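Local coordinates for uncharacterized protein (Bacteroides cellulosilyticus, PDB 5JVK) that belongs to glycoside hydrolase family 39 and probably hydrolyses O-glycosidic bonds in glycans, at residues 23-28 and 63-68; 42-47 and 69-74; 133-138 and 169-174. One frame throughout, in Å; residues are numbered along the deposited sequence.

Contact 1: 23-28 and 63-68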
loop_
_atom_site.group_PDB
_atom_site.type_symbol
_atom_site.label_atom_id
_atom_site.label_comp_id
_atom_site.label_asym_id
_atom_site.label_seq_id
_atom_site.Cartn_x
_atom_site.Cartn_y
_atom_site.Cartn_z
ATOM N N GLY A 23 -3.268 -25.461 5.154
ATOM C CA GLY A 23 -3.805 -26.608 4.404
ATOM C C GLY A 23 -2.946 -27.082 3.245
ATOM O O GLY A 23 -1.746 -26.805 3.198
ATOM N N LYS A 24 -3.573 -27.807 2.315
ATOM C CA LYS A 24 -2.893 -28.352 1.131
ATOM C C LYS A 24 -2.615 -27.258 0.111
ATOM O O LYS A 24 -3.545 -26.608 -0.369
ATOM C CB LYS A 24 -3.725 -29.457 0.453
ATOM C CG LYS A 24 -3.506 -30.848 1.022
ATOM C CD LYS A 24 -4.013 -31.929 0.076
ATOM C CE LYS A 24 -4.122 -33.280 0.763
ATOM N NZ LYS A 24 -2.881 -33.683 1.480
ATOM N N LYS A 25 -1.337 -27.089 -0.229
ATOM C CA LYS A 25 -0.890 -26.050 -1.150
ATOM C C LYS A 25 -0.327 -26.656 -2.435
ATOM O O LYS A 25 0.721 -27.300 -2.419
ATOM C CB LYS A 25 0.158 -25.163 -0.466
ATOM C CG LYS A 25 -0.293 -24.549 0.859
ATOM C CD LYS A 25 -1.594 -23.763 0.736
ATOM C CE LYS A 25 -2.014 -23.152 2.061
ATOM N NZ LYS A 25 -3.360 -22.519 1.960
ATOM N N ASN A 26 -1.047 -26.444 -3.538
ATOM C CA ASN A 26 -0.635 -26.897 -4.865
ATOM C C ASN A 26 0.382 -25.898 -5.430
ATOM O O ASN A 26 0.025 -24.967 -6.157
ATOM C CB ASN A 26 -1.872 -27.036 -5.775
ATOM C CG ASN A 26 -1.590 -27.786 -7.073
ATOM O OD1 ASN A 26 -0.477 -28.250 -7.326
ATOM N ND2 ASN A 26 -2.619 -27.912 -7.906
ATOM N N VAL A 27 1.649 -26.101 -5.076
ATOM C CA VAL A 27 2.726 -25.156 -5.417
ATOM C C VAL A 27 3.246 -25.264 -6.859
ATOM O O VAL A 27 3.595 -24.245 -7.460
ATOM C CB VAL A 27 3.921 -25.242 -4.428
ATOM C CG1 VAL A 27 3.441 -25.046 -2.995
ATOM C CG2 VAL A 27 4.705 -26.547 -4.577
ATOM N N ALA A 28 3.305 -26.479 -7.406
ATOM C CA ALA A 28 3.885 -26.704 -8.737
ATOM C C ALA A 28 3.431 -28.022 -9.372
ATOM O O ALA A 28 2.727 -28.812 -8.741
ATOM C CB ALA A 28 5.406 -26.660 -8.647
ATOM N N ILE A 63 1.723 -29.811 -0.972
ATOM C CA ILE A 63 2.394 -29.875 0.333
ATOM C C ILE A 63 1.424 -29.456 1.438
ATOM O O ILE A 63 0.749 -28.433 1.320
ATOM C CB ILE A 63 3.653 -28.974 0.379
ATOM C CG1 ILE A 63 4.571 -29.285 -0.815
ATOM C CG2 ILE A 63 4.408 -29.158 1.699
ATOM C CD1 ILE A 63 5.853 -28.481 -0.866
ATOM N N ASP A 64 1.375 -30.249 2.509
ATOM C CA ASP A 64 0.532 -29.968 3.673
ATOM C C ASP A 64 1.210 -28.935 4.576
ATOM O O ASP A 64 2.245 -29.220 5.177
ATOM C CB ASP A 64 0.271 -31.247 4.482
ATOM C CG ASP A 64 -0.509 -32.294 3.701
ATOM O OD1 ASP A 64 -1.634 -31.989 3.254
ATOM O OD2 ASP A 64 -0.005 -33.432 3.557
ATOM N N VAL A 65 0.616 -27.745 4.667
ATOM C CA VAL A 65 1.161 -26.638 5.456
ATOM C C VAL A 65 0.266 -26.420 6.674
ATOM O O VAL A 65 -0.885 -26.011 6.532
ATOM C CB VAL A 65 1.244 -25.351 4.608
ATOM C CG1 VAL A 65 1.772 -24.183 5.433
ATOM C CG2 VAL A 65 2.117 -25.588 3.379
ATOM N N THR A 66 0.805 -26.700 7.861
ATOM C CA THR A 66 0.050 -26.661 9.122
ATOM C C THR A 66 0.064 -25.315 9.861
ATOM O O THR A 66 -0.698 -25.137 10.818
ATOM C CB THR A 66 0.563 -27.733 10.106
ATOM O OG1 THR A 66 1.892 -27.406 10.530
ATOM C CG2 THR A 66 0.557 -29.114 9.459
ATOM N N GLU A 67 0.933 -24.393 9.443
ATOM C CA GLU A 67 1.039 -23.063 10.059
ATOM C C GLU A 67 1.222 -21.977 9.005
ATOM O O GLU A 67 1.791 -22.220 7.942
ATOM C CB GLU A 67 2.224 -23.009 11.024
ATOM C CG GLU A 67 2.055 -23.797 12.312
ATOM C CD GLU A 67 3.244 -23.639 13.250
ATOM O OE1 GLU A 67 3.724 -22.496 13.430
ATOM O OE2 GLU A 67 3.706 -24.654 13.815
ATOM N N LEU A 68 0.756 -20.771 9.324
ATOM C CA LEU A 68 0.945 -19.604 8.460
ATOM C C LEU A 68 2.416 -19.185 8.417
ATOM O O LEU A 68 3.192 -19.479 9.337
ATOM C CB LEU A 68 0.100 -18.419 8.948
ATOM C CG LEU A 68 -1.421 -18.580 8.969
ATOM C CD1 LEU A 68 -2.072 -17.319 9.509
ATOM C CD2 LEU A 68 -1.951 -18.906 7.581
#

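Contact 2: 42-47 and 69-74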
loop_
_atom_site.group_PDB
_atom_site.type_symbol
_atom_site.label_atom_id
_atom_site.label_comp_id
_atom_site.label_asym_id
_atom_site.label_seq_id
_atom_site.Cartn_x
_atom_site.Cartn_y
_atom_site.Cartn_z
ATOM N N LEU A 42 9.117 -26.430 1.585
ATOM C CA LEU A 42 8.675 -25.095 2.005
ATOM C C LEU A 42 9.289 -24.790 3.362
ATOM O O LEU A 42 8.919 -25.414 4.349
ATOM C CB LEU A 42 7.149 -25.024 2.101
ATOM C CG LEU A 42 6.386 -24.985 0.776
ATOM C CD1 LEU A 42 4.912 -25.276 1.012
ATOM C CD2 LEU A 42 6.562 -23.649 0.070
ATOM N N VAL A 43 10.209 -23.823 3.396
ATOM C CA VAL A 43 10.965 -23.462 4.603
ATOM C C VAL A 43 10.575 -22.059 5.078
ATOM O O VAL A 43 10.740 -21.083 4.344
ATOM C CB VAL A 43 12.486 -23.492 4.332
ATOM C CG1 VAL A 43 13.264 -23.388 5.638
ATOM C CG2 VAL A 43 12.873 -24.758 3.573
ATOM N N ARG A 44 10.080 -21.966 6.312
ATOM C CA ARG A 44 9.568 -20.708 6.867
ATOM C C ARG A 44 10.698 -19.759 7.271
ATOM O O ARG A 44 11.749 -20.203 7.734
ATOM C CB ARG A 44 8.684 -20.993 8.086
ATOM C CG ARG A 44 7.952 -19.772 8.623
ATOM C CD ARG A 44 6.742 -20.130 9.471
ATOM N NE ARG A 44 7.095 -20.744 10.749
ATOM C CZ ARG A 44 6.219 -21.089 11.694
ATOM N NH1 ARG A 44 4.912 -20.889 11.526
ATOM N NH2 ARG A 44 6.644 -21.640 12.825
ATOM N N TYR A 45 10.470 -18.457 7.096
ATOM C CA TYR A 45 11.437 -17.430 7.502
ATOM C C TYR A 45 11.637 -17.466 9.024
ATOM O O TYR A 45 10.682 -17.685 9.780
ATOM C CB TYR A 45 10.968 -16.034 7.036
ATOM C CG TYR A 45 11.843 -14.867 7.452
ATOM C CD1 TYR A 45 11.772 -14.335 8.745
ATOM C CD2 TYR A 45 12.720 -14.269 6.546
ATOM C CE1 TYR A 45 12.566 -13.269 9.128
ATOM C CE2 TYR A 45 13.516 -13.198 6.922
ATOM C CZ TYR A 45 13.433 -12.702 8.213
ATOM O OH TYR A 45 14.223 -11.643 8.595
ATOM N N GLY A 46 12.884 -17.270 9.454
ATOM C CA GLY A 46 13.225 -17.149 10.873
ATOM C C GLY A 46 13.562 -18.459 11.564
ATOM O O GLY A 46 14.696 -18.653 11.997
ATOM N N ASP A 47 12.574 -19.346 11.673
ATOM C CA ASP A 47 12.713 -20.608 12.415
ATOM C C ASP A 47 12.847 -21.866 11.538
ATOM O O ASP A 47 13.005 -22.967 12.069
ATOM C CB ASP A 47 11.552 -20.770 13.413
ATOM C CG ASP A 47 10.207 -21.032 12.741
ATOM O OD1 ASP A 47 10.015 -20.651 11.566
ATOM O OD2 ASP A 47 9.328 -21.620 13.403
ATOM N N GLY A 69 2.787 -18.500 7.339
ATOM C CA GLY A 69 4.126 -17.962 7.209
ATOM C C GLY A 69 4.519 -17.547 5.810
ATOM O O GLY A 69 3.817 -17.825 4.841
ATOM N N TYR A 70 5.648 -16.850 5.743
ATOM C CA TYR A 70 6.361 -16.539 4.516
ATOM C C TYR A 70 7.398 -17.640 4.333
ATOM O O TYR A 70 8.282 -17.803 5.182
ATOM C CB TYR A 70 7.052 -15.177 4.644
ATOM C CG TYR A 70 7.736 -14.708 3.383
ATOM C CD1 TYR A 70 6.991 -14.238 2.304
ATOM C CD2 TYR A 70 9.128 -14.726 3.269
ATOM C CE1 TYR A 70 7.607 -13.802 1.142
ATOM C CE2 TYR A 70 9.754 -14.294 2.106
ATOM C CZ TYR A 70 8.988 -13.833 1.049
ATOM O OH TYR A 70 9.590 -13.406 -0.099
ATOM N N TYR A 71 7.283 -18.392 3.238
ATOM C CA TYR A 71 8.123 -19.567 2.999
ATOM C C TYR A 71 9.037 -19.379 1.798
ATOM O O TYR A 71 8.679 -18.692 0.842
ATOM C CB TYR A 71 7.250 -20.807 2.775
ATOM C CG TYR A 71 6.494 -21.249 4.004
ATOM C CD1 TYR A 71 6.998 -22.252 4.834
ATOM C CD2 TYR A 71 5.275 -20.664 4.345
ATOM C CE1 TYR A 71 6.308 -22.662 5.964
ATOM C CE2 TYR A 71 4.579 -21.065 5.478
ATOM C CZ TYR A 71 5.101 -22.064 6.284
ATOM O OH TYR A 71 4.422 -22.465 7.405
ATOM N N THR A 72 10.219 -19.988 1.870
ATOM C CA THR A 72 11.075 -20.194 0.705
ATOM C C THR A 72 10.748 -21.583 0.155
ATOM O O THR A 72 10.764 -22.568 0.899
ATOM C CB THR A 72 12.572 -20.119 1.069
ATOM O OG1 THR A 72 12.852 -18.870 1.714
ATOM C CG2 THR A 72 13.445 -20.238 -0.176
ATOM N N LEU A 73 10.440 -21.646 -1.139
ATOM C CA LEU A 73 10.114 -22.895 -1.827
ATOM C C LEU A 73 11.334 -23.377 -2.614
ATOM O O LEU A 73 11.688 -22.779 -3.631
ATOM C CB LEU A 73 8.923 -22.681 -2.769
ATOM C CG LEU A 73 8.490 -23.823 -3.695
ATOM C CD1 LEU A 73 8.172 -25.101 -2.932
ATOM C CD2 LEU A 73 7.291 -23.380 -4.514
ATOM N N GLU A 74 11.972 -24.446 -2.134
ATOM C CA GLU A 74 13.107 -25.078 -2.819
ATOM C C GLU A 74 12.608 -26.284 -3.616
ATOM O O GLU A 74 12.106 -27.241 -3.027
ATOM C CB GLU A 74 14.161 -25.532 -1.802
ATOM C CG GLU A 74 14.844 -24.393 -1.056
ATOM C CD GLU A 74 15.493 -24.827 0.252
ATOM O OE1 GLU A 74 15.938 -25.992 0.357
ATOM O OE2 GLU A 74 15.563 -23.988 1.181
#

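Contact 3: 133-138 and 169-174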
loop_
_atom_site.group_PDB
_atom_site.type_symbol
_atom_site.label_atom_id
_atom_site.label_comp_id
_atom_site.label_asym_id
_atom_site.label_seq_id
_atom_site.Cartn_x
_atom_site.Cartn_y
_atom_site.Cartn_z
ATOM N N ILE A 133 -7.045 0.957 -4.620
ATOM C CA ILE A 133 -5.907 0.971 -5.539
ATOM C C ILE A 133 -5.788 2.331 -6.212
ATOM O O ILE A 133 -6.786 3.022 -6.403
ATOM C CB ILE A 133 -5.963 -0.159 -6.599
ATOM C CG1 ILE A 133 -7.219 -0.059 -7.489
ATOM C CG2 ILE A 133 -5.856 -1.521 -5.922
ATOM C CD1 ILE A 133 -7.028 0.701 -8.789
ATOM N N ARG A 134 -4.557 2.708 -6.545
ATOM C CA ARG A 134 -4.273 3.949 -7.254
ATOM C C ARG A 134 -3.599 3.618 -8.574
ATOM O O ARG A 134 -2.679 2.800 -8.613
ATOM C CB ARG A 134 -3.369 4.854 -6.418
ATOM C CG ARG A 134 -3.020 6.186 -7.070
ATOM C CD ARG A 134 -2.268 7.055 -6.084
ATOM N NE ARG A 134 -1.890 8.368 -6.617
ATOM C CZ ARG A 134 -0.703 8.697 -7.134
ATOM N NH1 ARG A 134 0.294 7.817 -7.247
ATOM N NH2 ARG A 134 -0.507 9.940 -7.557
ATOM N N THR A 135 -4.054 4.254 -9.651
ATOM C CA THR A 135 -3.389 4.126 -10.944
ATOM C C THR A 135 -3.574 5.367 -11.811
ATOM O O THR A 135 -4.433 6.209 -11.545
ATOM C CB THR A 135 -3.831 2.851 -11.689
ATOM O OG1 THR A 135 -2.934 2.601 -12.777
ATOM C CG2 THR A 135 -5.264 2.963 -12.205
ATOM N N ASP A 136 -2.745 5.460 -12.845
ATOM C CA ASP A 136 -2.661 6.652 -13.681
ATOM C C ASP A 136 -3.712 6.666 -14.777
ATOM O O ASP A 136 -4.196 5.621 -15.216
ATOM C CB ASP A 136 -1.282 6.750 -14.332
ATOM C CG ASP A 136 -0.175 6.877 -13.321
ATOM O OD1 ASP A 136 0.066 8.006 -12.836
ATOM O OD2 ASP A 136 0.457 5.842 -13.012
ATOM N N LEU A 137 -4.054 7.874 -15.204
ATOM C CA LEU A 137 -4.826 8.086 -16.413
ATOM C C LEU A 137 -4.242 9.307 -17.113
ATOM O O LEU A 137 -4.237 10.402 -16.552
ATOM C CB LEU A 137 -6.306 8.285 -16.075
ATOM C CG LEU A 137 -7.321 8.348 -17.227
ATOM C CD1 LEU A 137 -7.274 9.687 -17.953
ATOM C CD2 LEU A 137 -7.121 7.199 -18.207
ATOM N N ALA A 138 -3.749 9.107 -18.332
ATOM C CA ALA A 138 -3.128 10.178 -19.100
ATOM C C ALA A 138 -4.193 11.003 -19.818
ATOM O O ALA A 138 -5.051 10.448 -20.509
ATOM C CB ALA A 138 -2.141 9.599 -20.101
ATOM N N PRO A 169 -11.360 2.108 -6.618
ATOM C CA PRO A 169 -10.202 2.668 -7.318
ATOM C C PRO A 169 -10.115 4.192 -7.201
ATOM O O PRO A 169 -11.139 4.875 -7.277
ATOM C CB PRO A 169 -10.423 2.242 -8.777
ATOM C CG PRO A 169 -11.851 1.823 -8.882
ATOM C CD PRO A 169 -12.497 1.917 -7.533
ATOM N N LEU A 170 -8.893 4.689 -6.996
ATOM C CA LEU A 170 -8.573 6.117 -7.024
ATOM C C LEU A 170 -7.740 6.363 -8.276
ATOM O O LEU A 170 -6.808 5.610 -8.548
ATOM C CB LEU A 170 -7.790 6.499 -5.768
ATOM C CG LEU A 170 -7.397 7.969 -5.542
ATOM C CD1 LEU A 170 -7.373 8.298 -4.055
ATOM C CD2 LEU A 170 -6.051 8.322 -6.170
ATOM N N ILE A 171 -8.069 7.408 -9.038
ATOM C CA ILE A 171 -7.431 7.658 -10.338
ATOM C C ILE A 171 -6.714 9.004 -10.340
ATOM O O ILE A 171 -7.329 10.038 -10.074
ATOM C CB ILE A 171 -8.460 7.619 -11.496
ATOM C CG1 ILE A 171 -9.219 6.281 -11.515
ATOM C CG2 ILE A 171 -7.792 7.878 -12.847
ATOM C CD1 ILE A 171 -8.386 5.061 -11.867
ATOM N N VAL A 172 -5.415 8.979 -10.651
ATOM C CA VAL A 172 -4.622 10.205 -10.785
ATOM C C VAL A 172 -4.575 10.626 -12.260
ATOM O O VAL A 172 -4.018 9.926 -13.108
ATOM C CB VAL A 172 -3.213 10.106 -10.117
ATOM C CG1 VAL A 172 -2.301 9.073 -10.776
ATOM C CG2 VAL A 172 -2.533 11.471 -10.093
ATOM N N PHE A 173 -5.194 11.771 -12.543
ATOM C CA PHE A 173 -5.364 12.291 -13.900
ATOM C C PHE A 173 -4.339 13.382 -14.177
ATOM O O PHE A 173 -4.236 14.332 -13.402
ATOM C CB PHE A 173 -6.775 12.881 -14.050
ATOM C CG PHE A 173 -7.059 13.449 -15.413
ATOM C CD1 PHE A 173 -7.537 12.633 -16.420
ATOM C CD2 PHE A 173 -6.861 14.799 -15.686
ATOM C CE1 PHE A 173 -7.805 13.136 -17.684
ATOM C CE2 PHE A 173 -7.127 15.315 -16.945
ATOM C CZ PHE A 173 -7.601 14.481 -17.949
ATOM N N GLY A 174 -3.604 13.272 -15.281
ATOM C CA GLY A 174 -2.716 14.358 -15.687
ATOM C C GLY A 174 -1.703 14.036 -16.765
ATOM O O GLY A 174 -1.971 13.239 -17.661
HETATM O O HOH W 1 -1.229 10.489 -13.924
#

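Contact 1: 23-28 and 63-68
Strands 23-28 and 63-65 run antiparallel, with Gly23 facing Val65, Lys24 facing Asp64 and Lys25 facing Ile63; their axes come within 4.6 Å and their directions differ by 137°. They are neighbours in the smaller sheet of the N-terminal β-sandwich. Gly23-Val65 and Lys25-Ile63 are hydrogen-bonded pairs, each closed by two backbone bonds, for example Lys25 N to Ile63 O at 2.9 Å. Lys24-Asp64 is the non-hydrogen-bonded pair between them. At the backbone angles of Gly23, a CB would press on the carbonyl oxygen of the preceding residue.

The two faces differ sharply. On the exposed face, Lys24 and Asp64 lie side by side and point the same way. Lys24 stays nearly straight as far as CE and then bends at its last torsion (chi4 -51°). This turn brings NZ back onto Asp64, where it forms a salt bridge at 2.8 Å to OD1, on the syn lone pair of that oxygen. The aliphatic part of the lysine also runs past the same oxygen, with Lys24 CG 3.1 Å from Asp64 OD1.

The other face carries Lys25, Ile63 and Val65 and looks into the sandwich. There Phe51 meets Ile63, while Tyr91 meets Lys25 and Val93 meets both Lys25 and Val65, all from the second sheet. The side chains of Lys25 and Val65 cross at about a right angle. The amine of Lys25 leads away from strand 63-65 and bonds to Asp21 O and Ser19 OG, so a buried charge finds polar partners. Val27 closes the inverse gamma turn centred on Asn26, and its CG2 approaches Ile63 CD1 at 4.3 Å. Nearer the start of the strand, Lys25 CG rests 3.6 Å from Val65 CG2.

Contact 2: 42-47 and 69-74
With its ring set beside the backbone N (chi1 -68°), Tyr71 meets the side chain of Arg44, whose chain runs out extended and then bends at chi3 (69°). The two residues form a non-hydrogen-bonded pair between antiparallel strands 42-44 and 69-74, in the larger sheet of the N-terminal β-sandwich. Arg44 CG sits over one face of the Tyr71 ring, 4.2 Å above its plane and offset toward the rim. Arg44 CB is 3.6 Å from Tyr71 CE1. The guanidinium and ring planes are 27° apart. Tyr71 OH itself bonds to Glu67 O. Nearby, a CB on Gly69 would clash with Arg44 CD.

Val43 and Thr72 form the hydrogen-bonded pair, with both N-to-O bonds at 2.8 Å. Tyr45 N adds a further bond to Tyr70 O, and Tyr45 CB lies at the edge of the Tyr70 ring. On the same face as Arg44 and Tyr71, Leu42 CD2 touches Leu73 CD1 at 3.7 Å, and this face turns toward Ile63 and Val65 of the other sheet.

Beyond the strand, Asp47 should hold the guanidinium in rotation together with Glu67 and Leu68 O, which bind Arg44 NH1. Arg44 grips Asp47 side-on with two nitrogens. Both carboxylate oxygens use their syn lone pairs: Arg44 NE reaches Asp47 OD1 at 3.0 Å, and Arg44 NH2 reaches Asp47 OD2 at 2.7 Å.

Contact 3: 133-138 and 169-174
Backbone hydrogen bonds join Ile133, Thr135 and Leu137 to Leu170, Val172 and Gly174, making strands 133-138 and 169-174 parallel neighbours in the (β/α)8 barrel. They are the second and third barrel strands, linked by a β-α-β crossover through helix 153-164. Five bonds form the ladder. The first, Leu170 N to Ile133 O, is short at 2.8 Å and almost straight (175°), whereas Thr135 N to Leu170 O stretches to 3.3 Å.

Apolar contacts dominate the side facing the helices. Ile133 CD1 meets Pro169 CB at 3.7 Å. Thr135 CG2 lies alongside Ile171 CD1, and Leu137 CB packs on Ile171 CG2 at 3.6 Å. Leu137 CD1 comes to the edge of the Phe173 ring, near its plane. Helix 153-164 covers Leu137 and Ile171 with Met155, and helix 194-211 covers Phe173.

Charged groups gather on the inner side, in the barrel. With CG opposite the backbone N (chi1 -180°) and the chain extended to NE, Arg134 carries its guanidinium past Leu170 to Val172. Val172 CG1 lies over one face of its guanidinium, 3.7 Å above the plane, and Leu170 CD2 sits at an edge. Arg134 forms salt bridges with Glu219 and Glu340 and a hydrogen bond with Asn222, which should hold the group at a fixed angle. A leucine in place of Arg134 would probably strand Glu219 and Glu340 without this positive mate and let their carboxylates shift.

Water bridges the strands farther along. Asp136 OD2 bonds to a glycerol, probably from the crystallisation liquor. One water donates to Asp136 OD1 at 3.0 Å and to Val172 O, also at 3.0 Å; Val172 O accepts Leu137 N as well.

Contacts 1 and 2 belong to one β-sandwich, with centres 11 Å apart, and their segments alternate along the chain. They touch directly: Val65 CG2 packs on Leu42 CD1 at 3.7 Å between the sheets, and Glu67 OE1, in the loop after strand 60-65, forms a salt bridge with Arg44 NH1 at 2.8 Å. Contact 3 lies in the separate (β/α)8 barrel, its centre about 37 Å from contact 1 and 36 Å from contact 2; its nearest atoms are about 22 Å from contact 1 and about 20 Å from contact 2. In such barrels the active site opens at the C-terminal strand ends, so the glycerol beside Asp136, near that end of its strand, may mark the pocket.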